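Local coordinates for protein stress response kinase A (Escherichia coli, PDB 1ZYL) that phosphorylates itself and other proteins on serine and threonine, using ATP, and probably protects the cell against stress linked to reactive oxygen species, at residues E267-L278 with Y302-Q313. Sequence-based numbering, arbitrary orientation.
Sequences EPLRAMRLVYYL and YWLRQTATFIEQ
Helices 267-278 and 302-313 run antiparallel, their axes 11.0 Å apart at closest approach and 160° between directions, and the CA atoms come nearest at A271 and Q313. No hydrogen bond crosses the contact; two knobs pointing in contrary directions hold it. From the first helix, L278 enters the hole formed by Y302, W303, Q306 and F310. Its CD2 lies 3.5 Å from Q306 CG and also touches W303 CZ3 and F310 CZ. The Q306 chain, bent at chi2 (65°), meets the leucine from the opposite direction and sets its amide against CD1. There Q306 NE2 is 3.6 Å from L278 CD1. With an alanine in place of Q306, both CG and the amide would be missing, which would probably leave a gap beside both L278 methyls. From the second helix, Q313 fits among E267, R270, A271 and L274. Its amide, turned 37° from the E267 carboxylate, brings NE2 to 3.6 Å from E267 OE2 without bonding, and its CG packs on L274 CD2. Between the knobs, L274 CD2 meets T309 CG2 at 3.6 Å, and F310 slants against L274 and V275. The pair belongs to the helical C-terminal part of this kinase: helix 149-161 receives V275 and L278, helix 171-188 receives F310 and Q313, and on the first helix R273 forms a salt bridge with D201, the probable proton acceptor.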
ATOM      1  N   GLU A 267     -11.067  11.506  -3.952  1.00 19.51           N
ATOM      2  CA  GLU A 267     -11.735  10.762  -5.006  1.00 19.69           C
ATOM      3  C   GLU A 267     -10.750  10.461  -6.124  1.00 19.55           C
ATOM      4  O   GLU A 267     -10.837   9.423  -6.774  1.00 20.61           O
ATOM      5  CB  GLU A 267     -12.969  11.513  -5.501  1.00 19.88           C
ATOM      6  CG  GLU A 267     -14.021  11.648  -4.402  1.00 18.92           C
ATOM      7  CD  GLU A 267     -14.318  10.315  -3.698  1.00 21.37           C
ATOM      8  OE1 GLU A 267     -14.592  10.335  -2.470  1.00 19.71           O
ATOM      9  OE2 GLU A 267     -14.284   9.251  -4.365  1.00 20.49           O
ATOM     10  N   PRO A 268      -9.811  11.378  -6.387  1.00 19.26           N
ATOM     11  CA  PRO A 268      -8.878  11.016  -7.453  1.00 19.51           C
ATOM     12  C   PRO A 268      -7.950   9.890  -6.986  1.00 20.82           C
ATOM     13  O   PRO A 268      -7.578   9.022  -7.768  1.00 22.49           O
ATOM     14  CB  PRO A 268      -8.145  12.320  -7.718  1.00 18.27           C
ATOM     15  CG  PRO A 268      -9.241  13.310  -7.558  1.00 19.18           C
ATOM     16  CD  PRO A 268      -9.903  12.842  -6.268  1.00 19.77           C
ATOM     17  N   LEU A 269      -7.583   9.889  -5.707  1.00 21.92           N
ATOM     18  CA  LEU A 269      -6.702   8.837  -5.183  1.00 21.35           C
ATOM     19  C   LEU A 269      -7.399   7.488  -5.210  1.00 20.62           C
ATOM     20  O   LEU A 269      -6.798   6.479  -5.582  1.00 22.28           O
ATOM     21  CB  LEU A 269      -6.261   9.146  -3.748  1.00 20.64           C
ATOM     22  CG  LEU A 269      -5.293  10.312  -3.595  1.00 20.77           C
ATOM     23  CD1 LEU A 269      -5.037  10.562  -2.135  1.00 21.77           C
ATOM     24  CD2 LEU A 269      -4.008  10.011  -4.324  1.00 19.94           C
ATOM     25  N   ARG A 270      -8.664   7.476  -4.805  1.00 19.34           N
ATOM     26  CA  ARG A 270      -9.445   6.249  -4.791  1.00 18.37           C
ATOM     27  C   ARG A 270      -9.577   5.728  -6.233  1.00 18.73           C
ATOM     28  O   ARG A 270      -9.426   4.526  -6.492  1.00 18.15           O
ATOM     29  CB  ARG A 270     -10.816   6.519  -4.167  1.00 17.59           C
ATOM     30  CG  ARG A 270     -11.796   5.356  -4.275  1.00 18.71           C
ATOM     31  CD  ARG A 270     -13.153   5.748  -3.733  1.00 17.95           C
ATOM     32  NE  ARG A 270     -13.202   5.765  -2.272  1.00 19.56           N
ATOM     33  CZ  ARG A 270     -13.622   6.804  -1.555  1.00 20.82           C
ATOM     34  NH1 ARG A 270     -13.651   6.739  -0.232  1.00 18.62           N
ATOM     35  NH2 ARG A 270     -13.997   7.923  -2.161  1.00 22.04           N
ATOM     36  N   ALA A 271      -9.846   6.637  -7.166  1.00 16.98           N
ATOM     37  CA  ALA A 271      -9.960   6.262  -8.567  1.00 15.99           C
ATOM     38  C   ALA A 271      -8.620   5.679  -8.969  1.00 17.04           C
ATOM     39  O   ALA A 271      -8.548   4.670  -9.670  1.00 18.38           O
ATOM     40  CB  ALA A 271     -10.256   7.478  -9.419  1.00 14.48           C
ATOM     41  N   MET A 272      -7.554   6.323  -8.506  1.00 17.35           N
ATOM     42  CA  MET A 272      -6.202   5.893  -8.820  1.00 17.28           C
ATOM     43  C   MET A 272      -5.886   4.501  -8.298  1.00 18.63           C
ATOM     44  O   MET A 272      -5.313   3.682  -9.020  1.00 20.22           O
ATOM     45  CB  MET A 272      -5.198   6.907  -8.271  1.00 16.08           C
ATOM     46  CG  MET A 272      -5.080   8.175  -9.119  1.00 13.63           C
ATOM     47  SD  MET A 272      -4.074   9.480  -8.387  1.00  4.91           S
ATOM     48  CE  MET A 272      -5.026  10.676  -8.809  1.00  9.84           C
ATOM     49  N   ARG A 273      -6.261   4.229  -7.052  1.00 18.60           N
ATOM     50  CA  ARG A 273      -6.002   2.928  -6.444  1.00 20.04           C
ATOM     51  C   ARG A 273      -6.840   1.869  -7.141  1.00 21.62           C
ATOM     52  O   ARG A 273      -6.465   0.694  -7.230  1.00 19.65           O
ATOM     53  CB  ARG A 273      -6.363   2.952  -4.957  1.00 20.73           C
ATOM     54  CG  ARG A 273      -6.166   1.616  -4.253  1.00 22.67           C
ATOM     55  CD  ARG A 273      -6.717   1.629  -2.840  1.00 25.16           C
ATOM     56  NE  ARG A 273      -5.671   1.718  -1.828  1.00 27.58           N
ATOM     57  CZ  ARG A 273      -5.005   0.672  -1.346  1.00 29.70           C
ATOM     58  NH1 ARG A 273      -5.280  -0.550  -1.785  1.00 29.20           N
ATOM     59  NH2 ARG A 273      -4.065   0.852  -0.423  1.00 29.17           N
ATOM     60  N   LEU A 274      -7.988   2.300  -7.640  1.00 23.09           N
ATOM     61  CA  LEU A 274      -8.894   1.391  -8.304  1.00 23.88           C
ATOM     62  C   LEU A 274      -8.313   0.878  -9.600  1.00 23.18           C
ATOM     63  O   LEU A 274      -8.222  -0.332  -9.807  1.00 25.46           O
ATOM     64  CB  LEU A 274     -10.226   2.086  -8.565  1.00 25.29           C
ATOM     65  CG  LEU A 274     -11.461   1.415  -7.982  1.00 23.61           C
ATOM     66  CD1 LEU A 274     -11.240   1.052  -6.531  1.00 23.36           C
ATOM     67  CD2 LEU A 274     -12.620   2.361  -8.128  1.00 24.67           C
ATOM     68  N   VAL A 275      -7.909   1.791 -10.468  1.00 19.67           N
ATOM     69  CA  VAL A 275      -7.364   1.382 -11.744  1.00 20.81           C
ATOM     70  C   VAL A 275      -5.998   0.709 -11.635  1.00 22.21           C
ATOM     71  O   VAL A 275      -5.698  -0.202 -12.399  1.00 23.48           O
ATOM     72  CB  VAL A 275      -7.309   2.573 -12.713  1.00 20.08           C
ATOM     73  CG1 VAL A 275      -6.751   3.769 -12.003  1.00 24.69           C
ATOM     74  CG2 VAL A 275      -6.466   2.231 -13.923  1.00 17.79           C
ATOM     75  N   TYR A 276      -5.171   1.129 -10.686  1.00 22.36           N
ATOM     76  CA  TYR A 276      -3.865   0.502 -10.554  1.00 23.26           C
ATOM     77  C   TYR A 276      -4.000  -0.942 -10.083  1.00 24.19           C
ATOM     78  O   TYR A 276      -3.308  -1.837 -10.577  1.00 25.07           O
ATOM     79  CB  TYR A 276      -2.967   1.272  -9.573  1.00 23.29           C
ATOM     80  CG  TYR A 276      -1.601   0.628  -9.382  1.00 21.67           C
ATOM     81  CD1 TYR A 276      -0.644   0.653 -10.402  1.00 23.43           C
ATOM     82  CD2 TYR A 276      -1.291  -0.059  -8.210  1.00 21.71           C
ATOM     83  CE1 TYR A 276       0.587   0.001 -10.259  1.00 25.69           C
ATOM     84  CE2 TYR A 276      -0.068  -0.711  -8.054  1.00 25.68           C
ATOM     85  CZ  TYR A 276       0.867  -0.680  -9.081  1.00 27.82           C
ATOM     86  OH  TYR A 276       2.075  -1.335  -8.925  1.00 29.76           O
ATOM     87  N   TYR A 277      -4.895  -1.162  -9.125  1.00 23.59           N
ATOM     88  CA  TYR A 277      -5.121  -2.491  -8.562  1.00 23.17           C
ATOM     89  C   TYR A 277      -5.462  -3.562  -9.602  1.00 21.80           C
ATOM     90  O   TYR A 277      -5.211  -4.753  -9.397  1.00 18.83           O
ATOM     91  CB  TYR A 277      -6.220  -2.406  -7.499  1.00 22.77           C
ATOM     92  CG  TYR A 277      -6.682  -3.732  -6.964  1.00 23.70           C
ATOM     93  CD1 TYR A 277      -7.702  -4.434  -7.590  1.00 25.13           C
ATOM     94  CD2 TYR A 277      -6.111  -4.282  -5.818  1.00 27.92           C
ATOM     95  CE1 TYR A 277      -8.154  -5.657  -7.094  1.00 27.33           C
ATOM     96  CE2 TYR A 277      -6.554  -5.515  -5.304  1.00 29.66           C
ATOM     97  CZ  TYR A 277      -7.580  -6.193  -5.952  1.00 28.70           C
ATOM     98  OH  TYR A 277      -8.040  -7.395  -5.463  1.00 28.08           O
ATOM     99  N   LEU A 278      -6.034  -3.141 -10.721  1.00 21.69           N
ATOM    100  CA  LEU A 278      -6.388  -4.091 -11.756  1.00 22.04           C
ATOM    101  C   LEU A 278      -5.137  -4.531 -12.485  1.00 22.67           C
ATOM    102  O   LEU A 278      -5.001  -5.698 -12.831  1.00 24.02           O
ATOM    103  CB  LEU A 278      -7.395  -3.477 -12.735  1.00 22.93           C
ATOM    104  CG  LEU A 278      -8.862  -3.895 -12.578  1.00 22.79           C
ATOM    105  CD1 LEU A 278      -9.373  -3.558 -11.198  1.00 23.64           C
ATOM    106  CD2 LEU A 278      -9.690  -3.198 -13.626  1.00 22.30           C
ATOM    107  N   TYR A 302     -17.271  -9.967 -13.515  1.00 32.01           N
ATOM    108  CA  TYR A 302     -16.257  -9.137 -12.900  1.00 30.57           C
ATOM    109  C   TYR A 302     -15.888  -7.915 -13.731  1.00 29.28           C
ATOM    110  O   TYR A 302     -15.781  -6.816 -13.197  1.00 29.27           O
ATOM    111  CB  TYR A 302     -15.018  -9.979 -12.616  1.00 31.35           C
ATOM    112  CG  TYR A 302     -13.893  -9.211 -11.982  1.00 31.36           C
ATOM    113  CD1 TYR A 302     -12.823  -8.760 -12.743  1.00 31.59           C
ATOM    114  CD2 TYR A 302     -13.920  -8.900 -10.624  1.00 32.10           C
ATOM    115  CE1 TYR A 302     -11.803  -8.015 -12.166  1.00 33.81           C
ATOM    116  CE2 TYR A 302     -12.909  -8.156 -10.037  1.00 32.55           C
ATOM    117  CZ  TYR A 302     -11.853  -7.715 -10.813  1.00 33.83           C
ATOM    118  OH  TYR A 302     -10.855  -6.958 -10.245  1.00 36.36           O
ATOM    119  N   TRP A 303     -15.691  -8.093 -15.033  1.00 28.63           N
ATOM    120  CA  TRP A 303     -15.336  -6.959 -15.884  1.00 27.65           C
ATOM    121  C   TRP A 303     -16.512  -6.061 -16.207  1.00 26.25           C
ATOM    122  O   TRP A 303     -16.330  -4.957 -16.701  1.00 25.98           O
ATOM    123  CB  TRP A 303     -14.645  -7.421 -17.170  1.00 27.41           C
ATOM    124  CG  TRP A 303     -13.307  -7.977 -16.876  1.00 30.05           C
ATOM    125  CD1 TRP A 303     -12.997  -9.282 -16.657  1.00 32.21           C
ATOM    126  CD2 TRP A 303     -12.114  -7.232 -16.606  1.00 33.06           C
ATOM    127  NE1 TRP A 303     -11.689  -9.402 -16.257  1.00 33.17           N
ATOM    128  CE2 TRP A 303     -11.122  -8.158 -16.217  1.00 32.86           C
ATOM    129  CE3 TRP A 303     -11.786  -5.870 -16.651  1.00 34.46           C
ATOM    130  CZ2 TRP A 303      -9.828  -7.770 -15.872  1.00 32.92           C
ATOM    131  CZ3 TRP A 303     -10.494  -5.483 -16.307  1.00 34.72           C
ATOM    132  CH2 TRP A 303      -9.533  -6.433 -15.922  1.00 34.31           C
ATOM    133  N   LEU A 304     -17.722  -6.529 -15.931  1.00 26.95           N
ATOM    134  CA  LEU A 304     -18.895  -5.704 -16.164  1.00 26.90           C
ATOM    135  C   LEU A 304     -19.056  -4.831 -14.939  1.00 28.35           C
ATOM    136  O   LEU A 304     -19.292  -3.636 -15.058  1.00 28.33           O
ATOM    137  CB  LEU A 304     -20.144  -6.553 -16.348  1.00 24.83           C
ATOM    138  CG  LEU A 304     -20.197  -7.353 -17.642  1.00 24.22           C
ATOM    139  CD1 LEU A 304     -21.526  -8.063 -17.722  1.00 23.88           C
ATOM    140  CD2 LEU A 304     -20.007  -6.436 -18.824  1.00 22.31           C
ATOM    141  N   ARG A 305     -18.914  -5.438 -13.760  1.00 30.73           N
ATOM    142  CA  ARG A 305     -19.034  -4.714 -12.497  1.00 31.53           C
ATOM    143  C   ARG A 305     -17.966  -3.642 -12.419  1.00 28.93           C
ATOM    144  O   ARG A 305     -18.218  -2.534 -11.954  1.00 29.38           O
ATOM    145  CB  ARG A 305     -18.859  -5.649 -11.295  1.00 35.08           C
ATOM    146  CG  ARG A 305     -19.882  -6.760 -11.172  1.00 41.72           C
ATOM    147  CD  ARG A 305     -19.963  -7.260  -9.730  1.00 47.24           C
ATOM    148  NE  ARG A 305     -20.330  -8.673  -9.639  1.00 52.21           N
ATOM    149  CZ  ARG A 305     -19.522  -9.681  -9.969  1.00 55.21           C
ATOM    150  NH1 ARG A 305     -19.943 -10.934  -9.854  1.00 57.18           N
ATOM    151  NH2 ARG A 305     -18.290  -9.442 -10.412  1.00 54.75           N
ATOM    152  N   GLN A 306     -16.768  -3.988 -12.870  1.00 26.44           N
ATOM    153  CA  GLN A 306     -15.642  -3.068 -12.841  1.00 24.15           C
ATOM    154  C   GLN A 306     -15.954  -1.886 -13.745  1.00 22.33           C
ATOM    155  O   GLN A 306     -15.746  -0.736 -13.362  1.00 22.45           O
ATOM    156  CB  GLN A 306     -14.376  -3.781 -13.316  1.00 24.53           C
ATOM    157  CG  GLN A 306     -13.092  -3.277 -12.693  1.00 25.78           C
ATOM    158  CD  GLN A 306     -13.029  -3.532 -11.206  1.00 25.75           C
ATOM    159  OE1 GLN A 306     -13.264  -4.652 -10.749  1.00 26.67           O
ATOM    160  NE2 GLN A 306     -12.700  -2.496 -10.439  1.00 24.89           N
ATOM    161  N   THR A 307     -16.465  -2.179 -14.938  1.00 19.03           N
ATOM    162  CA  THR A 307     -16.823  -1.144 -15.904  1.00 15.40           C
ATOM    163  C   THR A 307     -17.823  -0.165 -15.294  1.00 13.69           C
ATOM    164  O   THR A 307     -17.712   1.043 -15.437  1.00 13.75           O
ATOM    165  CB  THR A 307     -17.442  -1.780 -17.161  1.00 14.69           C
ATOM    166  OG1 THR A 307     -16.480  -2.647 -17.763  1.00 16.25           O
ATOM    167  CG2 THR A 307     -17.848  -0.720 -18.172  1.00 12.50           C
ATOM    168  N   ALA A 308     -18.809  -0.702 -14.605  1.00 12.83           N
ATOM    169  CA  ALA A 308     -19.812   0.125 -13.979  1.00 12.99           C
ATOM    170  C   ALA A 308     -19.199   0.902 -12.809  1.00 15.40           C
ATOM    171  O   ALA A 308     -19.573   2.050 -12.559  1.00 18.25           O
ATOM    172  CB  ALA A 308     -20.960  -0.745 -13.499  1.00 10.87           C
ATOM    173  N   THR A 309     -18.264   0.287 -12.090  1.00 15.62           N
ATOM    174  CA  THR A 309     -17.632   0.979 -10.977  1.00 16.03           C
ATOM    175  C   THR A 309     -16.846   2.176 -11.495  1.00 17.44           C
ATOM    176  O   THR A 309     -16.874   3.250 -10.904  1.00 19.29           O
ATOM    177  CB  THR A 309     -16.668   0.071 -10.196  1.00 17.38           C
ATOM    178  OG1 THR A 309     -17.409  -0.809  -9.336  1.00 14.70           O
ATOM    179  CG2 THR A 309     -15.704   0.929  -9.360  1.00 16.96           C
ATOM    180  N   PHE A 310     -16.135   1.995 -12.597  1.00 16.49           N
ATOM    181  CA  PHE A 310     -15.380   3.103 -13.137  1.00 19.14           C
ATOM    182  C   PHE A 310     -16.357   4.211 -13.530  1.00 22.95           C
ATOM    183  O   PHE A 310     -16.238   5.341 -13.064  1.00 25.33           O
ATOM    184  CB  PHE A 310     -14.533   2.646 -14.336  1.00 18.51           C
ATOM    185  CG  PHE A 310     -13.334   1.804 -13.953  1.00 16.00           C
ATOM    186  CD1 PHE A 310     -12.429   1.386 -14.919  1.00 14.40           C
ATOM    187  CD2 PHE A 310     -13.094   1.455 -12.621  1.00 15.83           C
ATOM    188  CE1 PHE A 310     -11.297   0.634 -14.566  1.00 13.29           C
ATOM    189  CE2 PHE A 310     -11.965   0.702 -12.256  1.00 12.81           C
ATOM    190  CZ  PHE A 310     -11.069   0.295 -13.231  1.00 11.54           C
ATOM    191  N   ILE A 311     -17.336   3.888 -14.368  1.00 24.70           N
ATOM    192  CA  ILE A 311     -18.322   4.879 -14.784  1.00 25.64           C
ATOM    193  C   ILE A 311     -18.908   5.626 -13.586  1.00 28.28           C
ATOM    194  O   ILE A 311     -19.159   6.834 -13.651  1.00 29.67           O
ATOM    195  CB  ILE A 311     -19.475   4.221 -15.582  1.00 25.24           C
ATOM    196  CG1 ILE A 311     -18.974   3.846 -16.980  1.00 24.66           C
ATOM    197  CG2 ILE A 311     -20.683   5.169 -15.664  1.00 24.01           C
ATOM    198  CD1 ILE A 311     -20.039   3.346 -17.910  1.00 22.64           C
ATOM    199  N   GLU A 312     -19.128   4.910 -12.488  1.00 29.50           N
ATOM    200  CA  GLU A 312     -19.682   5.531 -11.292  1.00 30.27           C
ATOM    201  C   GLU A 312     -18.704   6.511 -10.637  1.00 30.77           C
ATOM    202  O   GLU A 312     -19.109   7.565 -10.140  1.00 30.18           O
ATOM    203  CB  GLU A 312     -20.094   4.459 -10.288  1.00 30.78           C
ATOM    204  CG  GLU A 312     -21.574   4.480  -9.975  1.00 33.95           C
ATOM    205  CD  GLU A 312     -22.090   5.894  -9.761  1.00 36.80           C
ATOM    206  OE1 GLU A 312     -21.513   6.622  -8.919  1.00 36.07           O
ATOM    207  OE2 GLU A 312     -23.072   6.276 -10.440  1.00 37.83           O
ATOM    208  N   GLN A 313     -17.417   6.165 -10.650  1.00 30.38           N
ATOM    209  CA  GLN A 313     -16.385   7.014 -10.060  1.00 28.81           C
ATOM    210  C   GLN A 313     -16.257   8.352 -10.760  1.00 26.31           C
ATOM    211  O   GLN A 313     -16.018   9.365 -10.112  1.00 26.17           O
ATOM    212  CB  GLN A 313     -15.020   6.310 -10.068  1.00 29.68           C
ATOM    213  CG  GLN A 313     -14.652   5.669  -8.742  1.00 29.86           C
ATOM    214  CD  GLN A 313     -14.509   6.687  -7.627  1.00 29.75           C
ATOM    215  OE1 GLN A 313     -13.655   7.561  -7.689  1.00 28.08           O
ATOM    216  NE2 GLN A 313     -15.346   6.576  -6.602  1.00 29.63           N
TER